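Side-chain contacts in uncharacterized protein (Bacteroides uniformis ATCC 8492, PDB 4Q68), which probably cleaves the amide bond between N-acetylmuramic acid and L-alanine in peptidoglycan fragments, as a member of an NlpC/P60 amidase family: residues A[12-17]-A[45-50]; A[28-33]-A[82-87]; A[112-117]-A[160-165]; A[122-127]-A[145-150]. All coordinates share one frame; numbering follows the deposited sequence. Where two conformers were deposited one is given.

How the interactions relate
The four contacts illustrate how an NlpC/P60 chain ties loops and short helices round a compact core. Interactions 1 and 2 cross along the chain, each joining the long segment between helices 2-12 and 41-53 to a later element; their centres lie about 22 Å apart, and Y47 packs against V33 where they meet. Interaction 4, its centre about 17 Å from that of interaction 2, touches it through Y84 and M123, close to the bound N-acetylglucosamine. Both its segments fall between 112-117 and 160-165, the halves of interaction 3, whose centre lies about 34 Å from that of interaction 2, across the chain's centre. Interactions 2, 3 and 4 rest on carboxylate bonds; interaction 1 is mainly apolar, with one water bridge.

Interaction 1 (A[12-17]-A[45-50]); sequences IKYLDV and VEYVLA
Y14 reaches from the loop after helix 2-12 and lays its aromatic side chain against Y47 and V48 on helix 41-53, which in NlpC/P60 folds probably is the helix that starts at the catalytic cysteine. The apolar part of the contact uses two places on the Y14 ring. One side of it passes V48, running the opposite way, with Y14 CD1 3.9 Å from V48 CG2. At the phenol end, Y14 CZ lies 4.0 Å from Y47 CB, and the two tyrosines cross at about a right angle. The hydroxyl comes closer still, Y14 OH being 3.4 Å from Y47 CB. With Y47 CG beside its own backbone N (chi1 -60°), the Y47 ring leads off instead to place its hydroxyl on the N35 backbone amide. The polar part runs through one water lying in the plane of the Y14 ring: Y14 OH donates to water 1 over 2.6 Å, and that water donates to Y47 O over 2.9 Å. A phenylalanine here would probably keep the contact with V48 but lose the close approach to Y47 CB and leave the water without its donor. The chemistry implies a mixed joint, apolar along the ring and hydrogen-bonded at its end.

Interaction 2 (A[28-33]-A[82-87]); sequences GPEELV and DGYTSR. With NAG (2-acetamido-2-deoxy-beta-D-glucopyranose), chain B.
E30 overlaps the backbone at G83, its CB 3.4 Å from G83 C, before its carboxylate turns to R87 in a side-on, two-bond arginine salt bridge that pins together two loops of this NlpC/P60 domain. The bend lies at chi2 (76°), which swings the carboxylate past Y84 toward the guanidinium edge. R87 NH2 donates to E30 OE1 over 2.9 Å, using the syn lone pair of that oxygen. R87 NE donates to E30 OE2 over 3.0 Å, also from the syn side but about 31° above the carboxylate plane. Both oxygens lie near the guanidinium plane, although the two flat groups are twisted 40° apart, so the fork is not fully coplanar. E30 OE2 has another partner in the Y76 hydroxyl, and R87 NH1 pairs with E25; these bonds probably limit rotation of both side chains. E30 OE1 lies at the edge of the Y84 ring, 3.9 Å from Y84 CD1. At the backbone level, water 2 links the two loops, donating to E30 O and accepting from G83 N. The terminal nitrogen not used by E30 serves the N-acetylglucosamine, which H89 also holds: R87 NH1 donates to NAG O4 over 2.7 Å.

Interaction 3 (A[112-117]-A[160-165]); sequences SPDTER and KAKLPA. With NA (sodium ion), chain D.
A surface salt bridge between D114 and K162 links the approach to the small antiparallel sheet of strands 115-117 and 154-156 with the 3-10 turn 160-162 that follows strand 158-159 of the main sheet. K162 stretches out fully beyond CG and meets the aspartate coming from the opposite direction. Its NZ donates to D114 OD2 over 2.9 Å, taking the syn lone pair, while the aliphatic stem follows closely, with K162 CE 3.6 Å from the same D114 OD2. The other carboxylate oxygen engages water 3, which donates to D114 OD1 over 2.8 Å and weakly accepts from K162 NZ. The direct bridge is thus supplemented by a weaker one through solvent, on a face where only modest area is buried. A weak bond of 3.4 Å runs from D114 N to S112 OG, which is itself bonded to the Y157 carbonyl; backbone pairing of D114 with Y157 is the firmer hold. Two residues further on, in strand 115-117, E116 has two conformers, and in one of them E116 OE1 lies 2.4 Å from a sodium ion, so this coordination is less certain. Waters 4, 5, 6 and 7 are further ligands. The shell also reaches the backbone: water 4 donates to T115 O over 3.2 Å.

Interaction 4 (A[122-127]-A[145-150]); sequences YMSSHP and KIEQSL
E147 OE2 is gripped from two quarters, by S124 N over 3.1 Å and by the Y90 hydroxyl. The bond from S124 N is nearly straight, at 163°, and enters on the syn lone pair. The second oxygen answers the serine side chain: S124 OG donates to E147 OE1 over 2.6 Å, again on the syn side, so one residue closes a ring with both oxygens of the carboxylate. The serine can do this because its OG lies between backbone N and carbonyl carbon (chi1 72°), turned to the same side as its N-H, and S124 CB follows to 3.3 Å from E147 OE1. The glutamate runs extended beyond CG from its helix to get there. M123, a selenomethionine, adds an apolar shoulder, its CB 3.8 Å from E147 OE2, while its far end swings away toward the sugar. Amide and hydroxyl donors gathered round this buried carboxylate would be expected to stabilise its negative charge. With an alanine here instead of E147, S124 N, S124 OG and the Y90 hydroxyl would probably lose their shared acceptor, and a gap would open between the two helices. Helix 137-150 touches helix 122-125 through E147 and helix 91-100 through I146 and L150; M123 of helix 122-125 also touches helix 131-134.

Interaction 1 (A[12-17]-A[45-50])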
# COMPACT_ATOMS: atom_id res chain seq x y z
N ILE A 12 12.73 -7.87 3.62
CA ILE A 12 13.92 -8.47 3.00
C ILE A 12 13.75 -9.97 2.80
O ILE A 12 14.27 -10.53 1.84
CB ILE A 12 15.19 -8.16 3.85
CG1 ILE A 12 15.59 -6.69 3.69
CG2 ILE A 12 16.36 -9.10 3.50
CD1 ILE A 12 15.87 -6.26 2.25
N LYS A 13 13.01 -10.63 3.69
CA LYS A 13 12.69 -12.06 3.54
C LYS A 13 11.96 -12.41 2.27
O LYS A 13 11.99 -13.56 1.83
CB LYS A 13 11.83 -12.59 4.69
CG LYS A 13 12.54 -12.65 6.02
CD LYS A 13 11.68 -13.28 7.10
CE LYS A 13 12.18 -12.94 8.48
NZ LYS A 13 11.15 -13.20 9.53
N TYR A 14 11.28 -11.42 1.67
CA TYR A 14 10.56 -11.62 0.41
C TYR A 14 11.41 -11.37 -0.84
O TYR A 14 10.90 -11.53 -1.95
CB TYR A 14 9.31 -10.73 0.35
CG TYR A 14 8.16 -11.30 1.14
CD1 TYR A 14 8.07 -11.13 2.51
CD2 TYR A 14 7.15 -12.04 0.52
CE1 TYR A 14 7.03 -11.68 3.24
CE2 TYR A 14 6.10 -12.58 1.24
CZ TYR A 14 6.04 -12.40 2.59
OH TYR A 14 5.00 -12.97 3.30
N LEU A 15 12.68 -11.00 -0.71
CA LEU A 15 13.47 -10.79 -1.92
C LEU A 15 13.39 -12.05 -2.78
O LEU A 15 13.45 -13.17 -2.28
CB LEU A 15 14.93 -10.45 -1.60
CG LEU A 15 15.14 -9.07 -0.98
CD1 LEU A 15 16.59 -8.90 -0.62
CD2 LEU A 15 14.72 -7.95 -1.92
N ASP A 16 13.26 -11.82 -4.08
CA ASP A 16 13.23 -12.85 -5.12
C ASP A 16 11.90 -13.58 -5.25
O ASP A 16 11.74 -14.37 -6.17
CB ASP A 16 14.42 -13.82 -4.99
CG ASP A 16 15.74 -13.09 -5.07
OD1 ASP A 16 15.88 -12.24 -5.98
OD2 ASP A 16 16.66 -13.36 -4.26
N VAL A 17 10.93 -13.28 -4.39
CA VAL A 17 9.60 -13.85 -4.56
C VAL A 17 9.01 -13.30 -5.87
O VAL A 17 9.08 -12.09 -6.11
CB VAL A 17 8.69 -13.52 -3.37
CG1 VAL A 17 7.24 -13.89 -3.66
CG2 VAL A 17 9.18 -14.25 -2.13
N VAL A 45 3.28 -5.67 0.83
CA VAL A 45 3.21 -4.81 2.01
C VAL A 45 2.24 -5.38 3.06
O VAL A 45 2.53 -5.38 4.25
CB VAL A 45 2.87 -3.36 1.62
CG1 VAL A 45 2.53 -2.52 2.85
CG2 VAL A 45 4.02 -2.74 0.83
N GLU A 46 1.09 -5.86 2.61
CA GLU A 46 0.12 -6.43 3.53
C GLU A 46 0.69 -7.63 4.27
O GLU A 46 0.51 -7.74 5.49
CB GLU A 46 -1.16 -6.83 2.79
CG GLU A 46 -1.92 -5.63 2.27
CD GLU A 46 -3.25 -5.96 1.66
OE1 GLU A 46 -3.34 -7.00 0.96
OE2 GLU A 46 -4.21 -5.17 1.89
N TYR A 47 1.36 -8.54 3.57
CA TYR A 47 1.92 -9.72 4.25
C TYR A 47 3.03 -9.32 5.22
O TYR A 47 3.14 -9.91 6.31
CB TYR A 47 2.48 -10.74 3.26
CG TYR A 47 1.47 -11.30 2.27
CD1 TYR A 47 0.20 -11.68 2.65
CD2 TYR A 47 1.82 -11.45 0.93
CE1 TYR A 47 -0.71 -12.20 1.73
CE2 TYR A 47 0.92 -11.94 -0.00
CZ TYR A 47 -0.35 -12.31 0.39
OH TYR A 47 -1.28 -12.79 -0.51
N VAL A 48 3.87 -8.37 4.84
CA VAL A 48 4.95 -7.94 5.71
C VAL A 48 4.39 -7.27 6.97
O VAL A 48 4.83 -7.56 8.09
CB VAL A 48 5.92 -7.01 4.96
CG1 VAL A 48 6.93 -6.41 5.91
CG2 VAL A 48 6.64 -7.80 3.86
N LEU A 49 3.43 -6.38 6.80
CA LEU A 49 2.80 -5.71 7.94
C LEU A 49 2.09 -6.73 8.83
O LEU A 49 2.19 -6.68 10.05
CB LEU A 49 1.84 -4.63 7.44
CG LEU A 49 1.10 -3.83 8.51
CD1 LEU A 49 2.04 -3.09 9.46
CD2 LEU A 49 0.15 -2.86 7.84
N ALA A 50 1.36 -7.67 8.23
CA ALA A 50 0.64 -8.69 9.02
C ALA A 50 1.61 -9.52 9.84
O ALA A 50 1.36 -9.78 11.01
CB ALA A 50 -0.18 -9.57 8.12
O HOH W 1 4.89 -12.16 5.79

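Interaction 2 (A[28-33]-A[82-87])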
# COMPACT_ATOMS: atom_id res chain seq x y z
N GLY A 28 -15.96 -16.49 -7.34
CA GLY A 28 -16.70 -16.86 -6.15
C GLY A 28 -16.68 -15.76 -5.11
O GLY A 28 -16.30 -14.62 -5.40
N PRO A 29 -17.10 -16.10 -3.88
CA PRO A 29 -17.19 -15.08 -2.85
C PRO A 29 -15.83 -14.54 -2.46
O PRO A 29 -14.82 -15.24 -2.53
CB PRO A 29 -17.84 -15.82 -1.67
CG PRO A 29 -17.54 -17.24 -1.89
CD PRO A 29 -17.54 -17.42 -3.38
N GLU A 30 -15.80 -13.30 -2.02
CA GLU A 30 -14.59 -12.72 -1.45
C GLU A 30 -14.27 -13.44 -0.14
O GLU A 30 -15.10 -13.46 0.78
CB GLU A 30 -14.81 -11.23 -1.17
CG GLU A 30 -13.58 -10.51 -0.59
CD GLU A 30 -12.46 -10.21 -1.59
OE1 GLU A 30 -12.73 -10.10 -2.81
OE2 GLU A 30 -11.31 -10.03 -1.13
N GLU A 31 -13.09 -14.04 -0.10
CA GLU A 31 -12.56 -14.75 1.07
C GLU A 31 -11.12 -14.31 1.28
O GLU A 31 -10.51 -13.75 0.38
CB GLU A 31 -12.60 -16.27 0.84
CG GLU A 31 -14.01 -16.81 0.62
CD GLU A 31 -14.09 -18.32 0.49
OE1 GLU A 31 -13.06 -18.98 0.24
OE2 GLU A 31 -15.22 -18.83 0.62
N LEU A 32 -10.58 -14.57 2.46
CA LEU A 32 -9.19 -14.22 2.75
C LEU A 32 -8.26 -15.14 1.97
O LEU A 32 -8.24 -16.34 2.20
CB LEU A 32 -8.92 -14.34 4.24
CG LEU A 32 -7.52 -13.90 4.69
CD1 LEU A 32 -7.29 -12.41 4.50
CD2 LEU A 32 -7.30 -14.30 6.13
N VAL A 33 -7.48 -14.57 1.05
CA VAL A 33 -6.54 -15.30 0.23
C VAL A 33 -5.13 -15.00 0.74
O VAL A 33 -4.72 -13.85 0.83
CB VAL A 33 -6.67 -14.89 -1.25
CG1 VAL A 33 -5.59 -15.52 -2.12
CG2 VAL A 33 -8.06 -15.25 -1.79
N ASP A 82 -16.81 -8.83 3.71
CA ASP A 82 -18.19 -8.67 3.24
C ASP A 82 -18.17 -8.26 1.78
O ASP A 82 -18.44 -7.12 1.43
CB ASP A 82 -18.96 -7.64 4.08
CG ASP A 82 -20.40 -7.45 3.60
OD1 ASP A 82 -20.90 -8.30 2.84
OD2 ASP A 82 -21.02 -6.43 3.96
N GLY A 83 -17.80 -9.22 0.95
CA GLY A 83 -17.81 -9.02 -0.48
C GLY A 83 -16.59 -8.31 -1.02
O GLY A 83 -15.74 -7.80 -0.29
N TYR A 84 -16.51 -8.24 -2.34
CA TYR A 84 -15.39 -7.61 -3.02
C TYR A 84 -15.15 -6.19 -2.54
O TYR A 84 -14.01 -5.75 -2.41
CB TYR A 84 -15.68 -7.60 -4.51
CG TYR A 84 -14.63 -6.93 -5.37
CD1 TYR A 84 -13.40 -7.53 -5.61
CD2 TYR A 84 -14.88 -5.71 -5.99
CE1 TYR A 84 -12.45 -6.94 -6.44
CE2 TYR A 84 -13.95 -5.11 -6.83
CZ TYR A 84 -12.75 -5.72 -7.04
OH TYR A 84 -11.84 -5.11 -7.87
N THR A 85 -16.23 -5.44 -2.30
CA THR A 85 -16.08 -4.04 -1.97
C THR A 85 -15.67 -3.77 -0.52
O THR A 85 -15.39 -2.63 -0.17
CB THR A 85 -17.34 -3.23 -2.32
OG1 THR A 85 -18.45 -3.67 -1.53
CG2 THR A 85 -17.68 -3.40 -3.80
N SER A 86 -15.62 -4.82 0.31
CA SER A 86 -15.06 -4.69 1.67
C SER A 86 -13.54 -4.71 1.68
O SER A 86 -12.93 -4.33 2.67
CB SER A 86 -15.59 -5.79 2.59
OG SER A 86 -15.12 -7.08 2.23
N ARG A 87 -12.92 -5.17 0.60
CA ARG A 87 -11.46 -5.11 0.48
C ARG A 87 -11.06 -3.65 0.28
O ARG A 87 -11.73 -2.92 -0.46
CB ARG A 87 -10.99 -5.96 -0.71
CG ARG A 87 -9.56 -6.43 -0.56
CD ARG A 87 -8.94 -6.89 -1.85
NE ARG A 87 -9.72 -7.95 -2.49
CZ ARG A 87 -9.60 -8.28 -3.77
NH1 ARG A 87 -8.71 -7.67 -4.54
NH2 ARG A 87 -10.37 -9.23 -4.28
C1 NAG B . -4.59 -2.79 -5.79
C2 NAG B . -6.05 -2.87 -6.21
C3 NAG B . -6.83 -3.83 -5.31
C4 NAG B . -6.07 -5.13 -5.07
C5 NAG B . -4.61 -4.88 -4.73
C6 NAG B . -3.87 -6.21 -4.62
C7 NAG B . -7.01 -0.92 -7.35
C8 NAG B . -7.68 0.41 -7.25
N2 NAG B . -6.67 -1.55 -6.22
O1 NAG B . -3.90 -2.04 -6.74
O3 NAG B . -8.03 -4.14 -5.97
O4 NAG B . -6.69 -5.89 -4.06
O5 NAG B . -4.02 -4.09 -5.74
O6 NAG B . -3.94 -6.91 -5.84
O7 NAG B . -6.81 -1.38 -8.48
O HOH W 2 -17.34 -12.01 1.47

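Interaction 3 (A[112-117]-A[160-165])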
# COMPACT_ATOMS: atom_id res chain seq x y z
N SER A 112 4.98 16.54 6.62
CA SER A 112 5.02 17.27 5.37
C SER A 112 3.94 18.32 5.32
O SER A 112 2.77 18.01 5.53
CB SER A 112 4.80 16.36 4.18
OG SER A 112 4.79 17.15 3.01
N PRO A 113 4.31 19.58 5.01
CA PRO A 113 3.30 20.64 4.92
C PRO A 113 2.42 20.60 3.67
O PRO A 113 1.38 21.25 3.61
CB PRO A 113 4.15 21.91 4.91
CG PRO A 113 5.44 21.50 4.29
CD PRO A 113 5.67 20.12 4.83
N ASP A 114 2.85 19.86 2.66
CA ASP A 114 2.14 19.81 1.41
C ASP A 114 0.95 18.89 1.51
O ASP A 114 1.02 17.83 2.15
CB ASP A 114 3.09 19.35 0.31
CG ASP A 114 4.12 20.40 -0.01
OD1 ASP A 114 3.71 21.48 -0.46
OD2 ASP A 114 5.32 20.16 0.17
N THR A 115 -0.14 19.29 0.86
CA THR A 115 -1.33 18.49 0.88
C THR A 115 -1.96 18.37 -0.49
O THR A 115 -1.71 19.17 -1.39
CB THR A 115 -2.39 18.98 1.90
OG1 THR A 115 -2.95 20.20 1.44
CG2 THR A 115 -1.81 19.20 3.26
N GLU A 116 -2.72 17.30 -0.69
CA GLU A 116 -3.49 17.16 -1.92
C GLU A 116 -4.90 16.71 -1.56
O GLU A 116 -5.10 15.91 -0.64
CB GLU A 116 -2.79 16.23 -2.94
CG GLU A 116 -2.62 14.77 -2.53
CD GLU A 116 -2.13 13.86 -3.65
OE1 GLU A 116 -1.67 14.36 -4.69
OE2 GLU A 116 -2.22 12.63 -3.48
N ARG A 117 -5.86 17.25 -2.30
CA ARG A 117 -7.28 16.96 -2.13
C ARG A 117 -7.58 15.67 -2.92
O ARG A 117 -7.39 15.63 -4.12
CB ARG A 117 -8.14 18.10 -2.66
CG ARG A 117 -9.64 17.90 -2.48
CD ARG A 117 -10.36 19.00 -3.17
NE ARG A 117 -11.82 18.84 -3.23
CZ ARG A 117 -12.66 19.37 -2.35
NH1 ARG A 117 -12.21 20.01 -1.27
NH2 ARG A 117 -13.98 19.23 -2.53
N LYS A 160 7.57 14.82 -5.02
CA LYS A 160 8.79 14.09 -5.35
C LYS A 160 10.04 14.96 -5.42
O LYS A 160 11.12 14.47 -5.07
CB LYS A 160 8.62 13.25 -6.61
CG LYS A 160 8.40 13.99 -7.88
CD LYS A 160 8.29 12.95 -8.96
CE LYS A 160 8.00 13.53 -10.29
NZ LYS A 160 7.67 12.46 -11.28
N ALA A 161 9.93 16.22 -5.81
CA ALA A 161 11.11 17.09 -5.85
C ALA A 161 11.70 17.36 -4.46
O ALA A 161 12.85 17.76 -4.37
CB ALA A 161 10.81 18.38 -6.56
N LYS A 162 10.91 17.12 -3.41
CA LYS A 162 11.33 17.36 -2.05
C LYS A 162 11.88 16.12 -1.37
O LYS A 162 12.20 16.16 -0.18
CB LYS A 162 10.18 17.97 -1.25
CG LYS A 162 9.73 19.30 -1.82
CD LYS A 162 8.71 20.00 -0.95
CE LYS A 162 8.21 21.28 -1.59
NZ LYS A 162 7.34 22.04 -0.66
N LEU A 163 12.03 15.01 -2.12
CA LEU A 163 12.64 13.80 -1.58
C LEU A 163 14.08 13.66 -2.07
O LEU A 163 14.29 13.40 -3.25
CB LEU A 163 11.87 12.55 -2.00
CG LEU A 163 12.47 11.27 -1.39
CD1 LEU A 163 12.33 11.23 0.13
CD2 LEU A 163 11.82 10.05 -1.99
N PRO A 164 15.07 13.81 -1.17
CA PRO A 164 16.44 13.58 -1.60
C PRO A 164 16.77 12.11 -1.81
O PRO A 164 16.11 11.22 -1.28
CB PRO A 164 17.26 14.11 -0.41
CG PRO A 164 16.32 15.01 0.34
CD PRO A 164 15.01 14.34 0.20
N ALA A 165 17.84 11.87 -2.55
CA ALA A 165 18.36 10.51 -2.70
C ALA A 165 18.67 9.85 -1.36
O ALA A 165 18.42 8.66 -1.19
CB ALA A 165 19.60 10.52 -3.58
NA NA D . -1.07 16.41 -5.74
O HOH W 3 4.93 22.21 -2.89
O HOH W 4 -1.97 18.69 -4.55
O HOH W 5 0.59 17.21 -7.72
O HOH W 6 -3.44 16.24 -7.12
O HOH W 7 -0.51 13.89 -4.32

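Interaction 4 (A[122-127]-A[145-150])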
# COMPACT_ATOMS: atom_id res chain seq x y z
N TYR A 122 -11.57 5.95 -9.96
CA TYR A 122 -11.08 5.15 -11.10
C TYR A 122 -11.88 3.87 -11.31
O TYR A 122 -12.23 3.52 -12.44
CB TYR A 122 -9.60 4.82 -10.90
CG TYR A 122 -8.96 4.19 -12.08
CD1 TYR A 122 -8.99 2.82 -12.27
CD2 TYR A 122 -8.29 4.96 -13.02
CE1 TYR A 122 -8.39 2.23 -13.38
CE2 TYR A 122 -7.69 4.38 -14.14
CZ TYR A 122 -7.75 3.02 -14.31
OH TYR A 122 -7.16 2.40 -15.39
N MSE A 123 -12.15 3.13 -10.24
CA MSE A 123 -12.75 1.81 -10.39
C MSE A 123 -14.17 1.89 -10.92
O MSE A 123 -14.51 1.19 -11.87
CB MSE A 123 -12.70 1.06 -9.07
CG MSE A 123 -11.28 0.78 -8.61
SE MSE A 123 -11.19 -0.14 -6.91
CE MSE A 123 -11.68 -1.91 -7.49
N SER A 124 -15.01 2.74 -10.34
CA SER A 124 -16.38 2.85 -10.84
C SER A 124 -16.41 3.48 -12.23
O SER A 124 -17.33 3.22 -13.00
CB SER A 124 -17.29 3.63 -9.91
OG SER A 124 -16.97 5.00 -9.93
N SER A 125 -15.42 4.30 -12.56
CA SER A 125 -15.32 4.92 -13.88
C SER A 125 -14.91 3.93 -14.96
O SER A 125 -15.17 4.15 -16.14
CB SER A 125 -14.30 6.07 -13.86
OG SER A 125 -14.79 7.15 -13.08
N HIS A 126 -14.22 2.87 -14.55
CA HIS A 126 -13.65 1.89 -15.47
C HIS A 126 -13.96 0.46 -15.03
O HIS A 126 -13.06 -0.34 -14.82
CB HIS A 126 -12.14 2.11 -15.58
CG HIS A 126 -11.79 3.49 -16.06
ND1 HIS A 126 -12.19 3.95 -17.30
CD2 HIS A 126 -11.13 4.51 -15.47
CE1 HIS A 126 -11.79 5.19 -17.45
NE2 HIS A 126 -11.13 5.55 -16.37
N PRO A 127 -15.25 0.14 -14.90
CA PRO A 127 -15.63 -1.15 -14.31
C PRO A 127 -15.25 -2.35 -15.17
O PRO A 127 -15.13 -3.46 -14.67
CB PRO A 127 -17.15 -1.03 -14.16
CG PRO A 127 -17.55 -0.07 -15.23
CD PRO A 127 -16.44 0.94 -15.27
N LYS A 145 -20.12 4.85 -3.65
CA LYS A 145 -20.34 5.43 -2.33
C LYS A 145 -19.01 5.56 -1.57
O LYS A 145 -18.74 6.59 -0.95
CB LYS A 145 -21.33 4.57 -1.56
CG LYS A 145 -21.78 5.18 -0.27
CD LYS A 145 -22.70 4.25 0.48
CE LYS A 145 -23.20 4.90 1.76
NZ LYS A 145 -24.15 4.01 2.48
N ILE A 146 -18.18 4.53 -1.64
CA ILE A 146 -16.86 4.56 -1.01
C ILE A 146 -16.01 5.70 -1.60
O ILE A 146 -15.38 6.47 -0.87
CB ILE A 146 -16.18 3.18 -1.18
CG1 ILE A 146 -16.85 2.16 -0.23
CG2 ILE A 146 -14.68 3.26 -0.91
CD1 ILE A 146 -16.70 0.74 -0.66
N GLU A 147 -16.00 5.80 -2.92
CA GLU A 147 -15.24 6.82 -3.64
C GLU A 147 -15.68 8.22 -3.25
O GLU A 147 -14.86 9.10 -3.02
CB GLU A 147 -15.42 6.64 -5.14
CG GLU A 147 -14.69 5.41 -5.68
CD GLU A 147 -15.10 5.02 -7.08
OE1 GLU A 147 -16.05 5.64 -7.61
OE2 GLU A 147 -14.49 4.06 -7.63
N GLN A 148 -16.99 8.43 -3.19
CA GLN A 148 -17.50 9.76 -2.86
C GLN A 148 -17.12 10.13 -1.42
O GLN A 148 -16.81 11.29 -1.14
CB GLN A 148 -19.01 9.83 -3.11
CG GLN A 148 -19.39 9.84 -4.62
CD GLN A 148 -19.19 11.18 -5.31
OE1 GLN A 148 -19.00 12.21 -4.67
NE2 GLN A 148 -19.24 11.18 -6.64
N SER A 149 -17.13 9.16 -0.51
CA SER A 149 -16.76 9.45 0.88
C SER A 149 -15.26 9.72 1.04
O SER A 149 -14.86 10.53 1.88
CB SER A 149 -17.24 8.33 1.79
OG SER A 149 -18.66 8.31 1.83
N LEU A 150 -14.42 9.07 0.24
CA LEU A 150 -12.97 9.31 0.28
C LEU A 150 -12.60 10.65 -0.32
O LEU A 150 -11.66 11.31 0.12
CB LEU A 150 -12.24 8.22 -0.50
CG LEU A 150 -12.22 6.83 0.14
CD1 LEU A 150 -11.77 5.80 -0.87
CD2 LEU A 150 -11.32 6.78 1.36